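Local coordinates for adenylyltransferase and sulfurtransferase uba4 (Chaetomium thermophilum, PDB 6YUB), which probably activates the ubiquitin-like protein Urm1 through its adenylyltransferase domain, the part in this chain, for tRNA wobble-uridine thiolation and molybdenum cofactor synthesis, at residues 8-16 and 98-106; 145-154 and 165-174. One frame throughout, in Å; residues are numbered along the deposited sequence.

Contact 1: 8-16 and 98-106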
loop_
_atom_site.group_PDB
_atom_site.type_symbol
_atom_site.label_atom_id
_atom_site.label_comp_id
_atom_site.label_asym_id
_atom_site.label_seq_id
_atom_site.Cartn_x
_atom_site.Cartn_y
_atom_site.Cartn_z
ATOM N N SER B 8 0.018 19.010 -28.548
ATOM C CA SER B 8 1.192 19.456 -29.302
ATOM C C SER B 8 2.110 18.258 -29.571
ATOM O O SER B 8 1.970 17.233 -28.958
ATOM C CB SER B 8 2.015 20.546 -28.618
ATOM O OG SER B 8 2.663 20.024 -27.514
ATOM N N LYS B 9 3.053 18.396 -30.483
ATOM C CA LYS B 9 3.992 17.344 -30.735
ATOM C C LYS B 9 4.743 16.921 -29.482
ATOM O O LYS B 9 4.956 15.772 -29.350
ATOM C CB LYS B 9 4.993 17.737 -31.809
ATOM C CG LYS B 9 4.987 16.834 -33.023
ATOM C CD LYS B 9 3.602 16.732 -33.622
ATOM C CE LYS B 9 3.568 15.961 -34.924
ATOM N NZ LYS B 9 4.116 16.753 -36.046
ATOM N N GLU B 10 5.177 17.828 -28.594
ATOM C CA GLU B 10 5.930 17.455 -27.352
ATOM C C GLU B 10 5.019 16.637 -26.414
ATOM O O GLU B 10 5.433 15.729 -25.748
ATOM C CB GLU B 10 6.627 18.631 -26.524
ATOM C CG GLU B 10 6.320 18.791 -25.002
ATOM C CD GLU B 10 7.552 18.756 -23.978
ATOM O OE1 GLU B 10 8.075 19.799 -23.572
ATOM O OE2 GLU B 10 8.022 17.699 -23.514
ATOM N N GLU B 11 3.779 17.067 -26.303
ATOM C CA GLU B 11 2.789 16.357 -25.408
ATOM C C GLU B 11 2.501 14.893 -25.928
ATOM O O GLU B 11 2.407 13.974 -25.183
ATOM C CB GLU B 11 1.463 17.131 -25.150
ATOM C CG GLU B 11 1.702 18.598 -24.763
ATOM C CD GLU B 11 0.419 19.461 -24.777
ATOM O OE1 GLU B 11 -0.248 19.536 -25.811
ATOM O OE2 GLU B 11 0.027 20.098 -23.780
ATOM N N ILE B 12 2.368 14.712 -27.233
ATOM C CA ILE B 12 2.178 13.382 -27.808
ATOM C C ILE B 12 3.300 12.446 -27.372
ATOM O O ILE B 12 3.056 11.322 -26.924
ATOM C CB ILE B 12 2.084 13.471 -29.343
ATOM C CG1 ILE B 12 0.747 14.100 -29.746
ATOM C CG2 ILE B 12 2.262 12.094 -29.971
ATOM C CD1 ILE B 12 0.710 14.608 -31.174
ATOM N N GLU B 13 4.547 12.903 -27.482
ATOM C CA GLU B 13 5.677 12.075 -27.070
ATOM C C GLU B 13 5.693 11.866 -25.563
ATOM O O GLU B 13 5.920 10.748 -25.087
ATOM C CB GLU B 13 6.991 12.715 -27.535
ATOM C CG GLU B 13 8.254 12.098 -26.939
ATOM C CD GLU B 13 9.526 12.714 -27.512
ATOM O OE1 GLU B 13 9.421 13.426 -28.532
ATOM O OE2 GLU B 13 10.625 12.483 -26.951
ATOM N N ARG B 14 5.457 12.928 -24.796
ATOM C CA ARG B 14 5.558 12.837 -23.344
ATOM C C ARG B 14 4.500 11.910 -22.754
ATOM O O ARG B 14 4.781 11.209 -21.773
ATOM C CB ARG B 14 5.453 14.243 -22.733
ATOM C CG ARG B 14 5.619 14.302 -21.228
ATOM C CD ARG B 14 5.643 15.748 -20.720
ATOM N NE ARG B 14 6.981 16.324 -20.741
ATOM C CZ ARG B 14 7.855 16.226 -19.741
ATOM N NH1 ARG B 14 7.534 15.577 -18.626
ATOM N NH2 ARG B 14 9.049 16.780 -19.852
ATOM N N TYR B 15 3.304 11.871 -23.341
ATOM C CA TYR B 15 2.184 11.118 -22.787
ATOM C C TYR B 15 1.819 9.887 -23.614
ATOM O O TYR B 15 0.762 9.289 -23.382
ATOM C CB TYR B 15 0.955 12.022 -22.663
ATOM C CG TYR B 15 1.194 13.290 -21.872
ATOM C CD1 TYR B 15 1.799 13.243 -20.627
ATOM C CD2 TYR B 15 0.830 14.525 -22.378
ATOM C CE1 TYR B 15 2.026 14.395 -19.900
ATOM C CE2 TYR B 15 1.054 15.692 -21.658
ATOM C CZ TYR B 15 1.655 15.613 -20.421
ATOM O OH TYR B 15 1.888 16.755 -19.696
ATOM N N SER B 16 2.664 9.493 -24.569
ATOM C CA SER B 16 2.305 8.408 -25.475
ATOM C C SER B 16 2.057 7.101 -24.729
ATOM O O SER B 16 1.149 6.340 -25.085
ATOM C CB SER B 16 3.410 8.218 -26.516
ATOM O OG SER B 16 4.669 8.041 -25.884
ATOM N N ILE B 98 8.427 20.801 -11.444
ATOM C CA ILE B 98 8.903 21.397 -12.689
ATOM C C ILE B 98 9.976 20.519 -13.323
ATOM O O ILE B 98 10.053 20.401 -14.550
ATOM C CB ILE B 98 9.409 22.828 -12.430
ATOM C CG1 ILE B 98 8.213 23.753 -12.167
ATOM C CG2 ILE B 98 10.243 23.329 -13.604
ATOM C CD1 ILE B 98 8.591 25.100 -11.604
ATOM N N GLU B 99 10.812 19.881 -12.498
ATOM C CA GLU B 99 11.779 18.929 -13.028
ATOM C C GLU B 99 11.082 17.765 -13.717
ATOM O O GLU B 99 11.481 17.353 -14.815
ATOM C CB GLU B 99 12.681 18.413 -11.907
ATOM C CG GLU B 99 13.676 19.437 -11.377
ATOM C CD GLU B 99 14.607 18.848 -10.331
ATOM O OE1 GLU B 99 14.157 17.986 -9.552
ATOM O OE2 GLU B 99 15.794 19.239 -10.297
ATOM N N ILE B 100 10.032 17.221 -13.085
ATOM C CA ILE B 100 9.329 16.075 -13.645
ATOM C C ILE B 100 8.650 16.456 -14.954
ATOM O O ILE B 100 8.706 15.716 -15.947
ATOM C CB ILE B 100 8.306 15.531 -12.630
ATOM C CG1 ILE B 100 9.021 14.965 -11.403
ATOM C CG2 ILE B 100 7.408 14.477 -13.286
ATOM C CD1 ILE B 100 8.078 14.584 -10.279
ATOM N N ASN B 101 7.985 17.607 -14.968
ATOM C CA ASN B 101 7.170 18.022 -16.101
ATOM C C ASN B 101 6.951 19.529 -16.042
ATOM O O ASN B 101 6.205 20.014 -15.179
ATOM C CB ASN B 101 5.830 17.286 -16.084
ATOM C CG ASN B 101 5.055 17.460 -17.368
ATOM O OD1 ASN B 101 5.435 18.254 -18.236
ATOM N ND2 ASN B 101 3.956 16.723 -17.499
ATOM N N PRO B 102 7.591 20.305 -16.920
ATOM C CA PRO B 102 7.413 21.764 -16.901
ATOM C C PRO B 102 6.213 22.278 -17.683
ATOM O O PRO B 102 6.034 23.497 -17.760
ATOM C CB PRO B 102 8.722 22.264 -17.540
ATOM C CG PRO B 102 9.070 21.188 -18.532
ATOM C CD PRO B 102 8.613 19.881 -17.903
ATOM N N LEU B 103 5.396 21.406 -18.258
ATOM C CA LEU B 103 4.282 21.856 -19.083
ATOM C C LEU B 103 3.079 22.304 -18.252
ATOM O O LEU B 103 2.384 23.249 -18.649
ATOM C CB LEU B 103 3.867 20.747 -20.058
ATOM C CG LEU B 103 4.960 20.267 -21.009
ATOM C CD1 LEU B 103 4.392 19.334 -22.063
ATOM C CD2 LEU B 103 5.670 21.441 -21.675
ATOM N N PRO B 104 2.788 21.676 -17.115
ATOM C CA PRO B 104 1.643 22.124 -16.312
ATOM C C PRO B 104 1.911 23.463 -15.642
ATOM O O PRO B 104 3.053 23.872 -15.431
ATOM C CB PRO B 104 1.470 21.013 -15.265
ATOM C CG PRO B 104 2.267 19.859 -15.762
ATOM C CD PRO B 104 3.392 20.449 -16.561
ATOM N N VAL B 105 0.822 24.142 -15.295
ATOM C CA VAL B 105 0.887 25.381 -14.525
ATOM C C VAL B 105 0.760 25.036 -13.047
ATOM O O VAL B 105 -0.167 24.321 -12.640
ATOM C CB VAL B 105 -0.218 26.358 -14.959
ATOM C CG1 VAL B 105 -0.198 27.605 -14.082
ATOM C CG2 VAL B 105 -0.057 26.730 -16.423
ATOM N N TYR B 106 1.693 25.540 -12.242
ATOM C CA TYR B 106 1.710 25.291 -10.804
ATOM C C TYR B 106 1.350 26.574 -10.072
ATOM O O TYR B 106 1.939 27.622 -10.331
ATOM C CB TYR B 106 3.079 24.772 -10.358
ATOM C CG TYR B 106 3.480 23.493 -11.061
ATOM C CD1 TYR B 106 2.923 22.273 -10.697
ATOM C CD2 TYR B 106 4.407 23.504 -12.096
ATOM C CE1 TYR B 106 3.277 21.103 -11.337
ATOM C CE2 TYR B 106 4.770 22.333 -12.743
ATOM C CZ TYR B 106 4.196 21.136 -12.359
ATOM O OH TYR B 106 4.545 19.960 -12.994
#

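Contact 2: 145-154 and 165-174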
loop_
_atom_site.group_PDB
_atom_site.type_symbol
_atom_site.label_atom_id
_atom_site.label_comp_id
_atom_site.label_asym_id
_atom_site.label_seq_id
_atom_site.Cartn_x
_atom_site.Cartn_y
_atom_site.Cartn_z
ATOM N N CYS B 145 -16.169 21.758 0.662
ATOM C CA CYS B 145 -16.432 21.010 -0.563
ATOM C C CYS B 145 -17.922 20.753 -0.744
ATOM O O CYS B 145 -18.449 20.853 -1.858
ATOM C CB CYS B 145 -15.655 19.695 -0.546
ATOM S SG CYS B 145 -13.892 19.920 -0.861
ATOM N N VAL B 146 -18.621 20.414 0.343
ATOM C CA VAL B 146 -20.063 20.225 0.257
ATOM C C VAL B 146 -20.744 21.513 -0.174
ATOM O O VAL B 146 -21.624 21.505 -1.047
ATOM C CB VAL B 146 -20.609 19.715 1.606
ATOM C CG1 VAL B 146 -22.110 19.940 1.690
ATOM C CG2 VAL B 146 -20.265 18.243 1.785
ATOM N N LEU B 147 -20.348 22.643 0.417
ATOM C CA LEU B 147 -21.038 23.893 0.139
ATOM C C LEU B 147 -20.733 24.414 -1.259
ATOM O O LEU B 147 -21.602 25.029 -1.891
ATOM C CB LEU B 147 -20.667 24.942 1.186
ATOM C CG LEU B 147 -21.130 24.676 2.617
ATOM C CD1 LEU B 147 -20.631 25.772 3.548
ATOM C CD2 LEU B 147 -22.645 24.562 2.691
ATOM N N LEU B 148 -19.517 24.182 -1.763
ATOM C CA LEU B 148 -19.130 24.656 -3.081
ATOM C C LEU B 148 -19.251 23.582 -4.156
ATOM O O LEU B 148 -18.838 23.812 -5.297
ATOM C CB LEU B 148 -17.698 25.205 -3.046
ATOM C CG LEU B 148 -17.483 26.455 -2.185
ATOM C CD1 LEU B 148 -16.018 26.862 -2.189
ATOM C CD2 LEU B 148 -18.364 27.606 -2.661
ATOM N N GLY B 149 -19.799 22.419 -3.821
ATOM C CA GLY B 149 -20.020 21.376 -4.805
ATOM C C GLY B 149 -18.754 20.845 -5.447
ATOM O O GLY B 149 -18.610 20.896 -6.671
ATOM N N LYS B 150 -17.838 20.318 -4.635
ATOM C CA LYS B 150 -16.572 19.810 -5.126
ATOM C C LYS B 150 -16.387 18.353 -4.722
ATOM O O LYS B 150 -16.760 17.972 -3.608
ATOM C CB LYS B 150 -15.390 20.633 -4.571
ATOM C CG LYS B 150 -15.506 22.126 -4.794
ATOM C CD LYS B 150 -15.085 22.513 -6.202
ATOM C CE LYS B 150 -15.588 23.906 -6.556
ATOM N NZ LYS B 150 -14.754 24.569 -7.591
ATOM N N PRO B 151 -15.825 17.518 -5.597
ATOM C CA PRO B 151 -15.414 16.175 -5.172
ATOM C C PRO B 151 -14.122 16.240 -4.374
ATOM O O PRO B 151 -13.196 16.989 -4.709
ATOM C CB PRO B 151 -15.223 15.425 -6.497
ATOM C CG PRO B 151 -14.801 16.489 -7.456
ATOM C CD PRO B 151 -15.523 17.762 -7.025
ATOM N N LEU B 152 -14.060 15.439 -3.317
ATOM C CA LEU B 152 -12.957 15.477 -2.368
ATOM C C LEU B 152 -12.295 14.113 -2.270
ATOM O O LEU B 152 -12.968 13.101 -2.040
ATOM C CB LEU B 152 -13.450 15.922 -0.985
ATOM C CG LEU B 152 -12.481 15.790 0.188
ATOM C CD1 LEU B 152 -11.244 16.651 -0.031
ATOM C CD2 LEU B 152 -13.175 16.170 1.491
ATOM N N VAL B 153 -10.978 14.086 -2.448
ATOM C CA VAL B 153 -10.171 12.895 -2.195
ATOM C C VAL B 153 -9.356 13.180 -0.939
ATOM O O VAL B 153 -8.435 14.005 -0.957
ATOM C CB VAL B 153 -9.270 12.548 -3.384
ATOM C CG1 VAL B 153 -8.556 11.225 -3.148
ATOM C CG2 VAL B 153 -10.086 12.501 -4.675
ATOM N N SER B 154 -9.694 12.508 0.156
ATOM C CA SER B 154 -9.087 12.768 1.454
ATOM C C SER B 154 -8.332 11.542 1.947
ATOM O O SER B 154 -8.826 10.413 1.851
ATOM C CB SER B 154 -10.161 13.176 2.478
ATOM O OG SER B 154 -9.664 13.083 3.801
ATOM N N ILE B 165 -10.370 7.959 1.092
ATOM C CA ILE B 165 -11.782 7.879 0.739
ATOM C C ILE B 165 -12.112 9.017 -0.216
ATOM O O ILE B 165 -11.599 10.130 -0.081
ATOM C CB ILE B 165 -12.679 7.918 1.999
ATOM C CG1 ILE B 165 -14.136 7.659 1.616
ATOM C CG2 ILE B 165 -12.544 9.259 2.713
ATOM C CD1 ILE B 165 -14.987 7.180 2.768
ATOM N N VAL B 166 -12.980 8.724 -1.180
ATOM C CA VAL B 166 -13.506 9.712 -2.116
ATOM C C VAL B 166 -14.885 10.135 -1.627
ATOM O O VAL B 166 -15.753 9.284 -1.358
ATOM C CB VAL B 166 -13.574 9.148 -3.543
ATOM C CG1 VAL B 166 -14.088 10.198 -4.520
ATOM C CG2 VAL B 166 -12.209 8.639 -3.974
ATOM N N LEU B 167 -15.089 11.446 -1.505
ATOM C CA LEU B 167 -16.294 11.993 -0.898
ATOM C C LEU B 167 -16.967 12.969 -1.852
ATOM O O LEU B 167 -16.312 13.616 -2.678
ATOM C CB LEU B 167 -15.971 12.703 0.428
ATOM C CG LEU B 167 -15.292 11.850 1.499
ATOM C CD1 LEU B 167 -14.619 12.727 2.548
ATOM C CD2 LEU B 167 -16.302 10.913 2.150
ATOM N N ASN B 168 -18.286 13.069 -1.721
ATOM C CA ASN B 168 -19.089 14.040 -2.462
ATOM C C ASN B 168 -18.783 13.985 -3.955
ATOM O O ASN B 168 -18.659 15.011 -4.628
ATOM C CB ASN B 168 -18.872 15.450 -1.912
ATOM C CG ASN B 168 -19.908 16.437 -2.413
ATOM O OD1 ASN B 168 -21.072 16.089 -2.605
ATOM N ND2 ASN B 168 -19.485 17.682 -2.632
ATOM N N CYS B 169 -18.662 12.769 -4.481
ATOM C CA CYS B 169 -18.363 12.561 -5.895
ATOM C C CYS B 169 -19.338 11.536 -6.448
ATOM O O CYS B 169 -19.370 10.392 -5.955
ATOM C CB CYS B 169 -16.916 12.091 -6.079
ATOM S SG CYS B 169 -16.374 12.035 -7.802
ATOM N N PRO B 170 -20.173 11.892 -7.446
ATOM C CA PRO B 170 -20.314 13.256 -7.989
ATOM C C PRO B 170 -20.988 14.181 -6.978
ATOM O O PRO B 170 -21.868 13.728 -6.250
ATOM C CB PRO B 170 -21.173 13.055 -9.238
ATOM C CG PRO B 170 -21.959 11.810 -8.966
ATOM C CD PRO B 170 -21.055 10.928 -8.135
ATOM N N PRO B 171 -20.580 15.450 -6.933
ATOM C CA PRO B 171 -21.124 16.354 -5.908
ATOM C C PRO B 171 -22.631 16.516 -6.014
ATOM O O PRO B 171 -23.198 16.531 -7.109
ATOM C CB PRO B 171 -20.390 17.677 -6.175
ATOM C CG PRO B 171 -19.936 17.583 -7.597
ATOM C CD PRO B 171 -19.624 16.134 -7.826
ATOM N N THR B 172 -23.273 16.643 -4.852
ATOM C CA THR B 172 -24.716 16.862 -4.756
ATOM C C THR B 172 -24.968 18.070 -3.857
ATOM O O THR B 172 -24.379 18.147 -2.755
ATOM C CB THR B 172 -25.432 15.639 -4.190
ATOM O OG1 THR B 172 -25.109 14.485 -4.973
ATOM C CG2 THR B 172 -26.942 15.854 -4.198
ATOM N N PRO B 173 -25.833 19.004 -4.247
ATOM C CA PRO B 173 -26.062 20.192 -3.415
ATOM C C PRO B 173 -26.463 19.843 -1.986
ATOM O O PRO B 173 -27.108 18.821 -1.724
ATOM C CB PRO B 173 -27.194 20.928 -4.149
ATOM C CG PRO B 173 -27.055 20.502 -5.572
ATOM C CD PRO B 173 -26.555 19.075 -5.534
ATOM N N GLN B 174 -26.073 20.720 -1.067
ATOM C CA GLN B 174 -26.415 20.571 0.341
ATOM C C GLN B 174 -27.924 20.469 0.524
ATOM O O GLN B 174 -28.691 21.226 -0.078
ATOM C CB GLN B 174 -25.861 21.769 1.117
ATOM C CG GLN B 174 -26.031 21.722 2.621
ATOM C CD GLN B 174 -25.709 23.062 3.272
ATOM O OE1 GLN B 174 -25.889 24.118 2.663
ATOM N NE2 GLN B 174 -25.223 23.023 4.509
HETATM O O HOH W 1 -22.041 19.639 -2.851
HETATM O O HOH W 2 -24.224 22.710 -2.119
#

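Contact 1: 8-16 and 98-106
With CG anti to the backbone N (chi1 -177°) and the chain bent at chi3, Arg14 lays one face of its guanidinium against the Asn101 amide, the two planes 13° apart. Arg14 NH1 donates to Ile100 O at 2.9 Å, meeting a lone pair in the carbonyl plane. Asn101 OD1 lies over that guanidinium face, 3.2 Å above its plane and toward the rim; its approach to Arg14 NH1 has too poor an angle to count as a hydrogen bond. Pro102 CD lies over a guanidinium face as well, 3.7 Å from Arg14 NH2. On the helix side, Glu10 OE2 forms a salt bridge with Arg14 NE, in the guanidinium plane at 3.3 Å.

The site joins the N-terminal helix 9-19 to the turn between helix 89-100 and edge strand 105-109 of the Rossmann-like ThiF fold. Within that turn Asn101 OD1 accepts from Leu103 N, closing an Asx turn, while Asn101 ND2 donates to both Ala54 O and Tyr15 OH. The bond from Asn101 ND2 to Tyr15 OH is 3.0 Å long and nearly straight (165° at the hydrogen), with the hydroxyl in the amide plane. Both ends of the buried amide are therefore engaged, which fixes its rotation. Next to these polar groups, Leu103 CD1 packs on Glu10 CG at 3.6 Å and on Glu11 CG. Glu11 also forms a capping box with Ser8 at the helix start, and Arg14 NH2 bonds a polar side chain of another protein chain.

Contact 2: 145-154 and 165-174
The β-hairpin of strands 152-158 and 161-167, in the mixed sheet of the ThiF fold, is joined here at its open end to the C-terminus of helix 135-148. Leu152 pairs with Leu167 and Ser154 with Ile165 as antiparallel hydrogen-bonded pairs; Leu167 N to Leu152 O is 2.7 Å. Leu152 CD2 and Leu167 CD1 touch at 3.9 Å, side by side on the face that also carries Ser154, whereas Val153 and Val166 turn to the other, covered by helix 208-228. Past the strands, Asn168 extends its amide (CG anti to the backbone N, chi1 -166°) toward the link between helix 135-148 and strand 152-158. Asn168 ND2 donates to Lys150 O at 2.9 Å, a bent bond (136° at the hydrogen) approached from above the carbonyl plane, and Asn168 OD1 accepts from Thr172 N. Gly149 closes the helix in a Schellman motif, and Pro171 CB packs 3.6 Å from Gly149 C. One water links Val146 O, Asn168 ND2 and Thr172 O, another Val146 O to Gln174 N. Val146 also touches Cys184, a zinc ligand. The buried Asn168 amide thus ties the helix-strand link directly, and the last helical turn through water, to the chain leaving the hairpin.

Both contacts reach the same mixed sheet, but at different places: contact 1 at the turn leading into 105-109, outermost within this chain, contact 2 at the adjacent inner strands 152-158 and 161-167. Their centres are 29 Å apart and their nearest atoms about 15 Å, so neither touches the other. Contact 2 is the buried one, none of its touching residues being exposed, and contact 1 is only partly buried, with another protein chain within reach. The chemistry follows: 304 Å², with two hydrogen bonds from side-chain donors and Leu103 packed on the helix, against 668 Å² of backbone pairing, apolar packing and ordered water. An asparagine amide bridges elements in each, yet only contact 2 adjoins the zinc site.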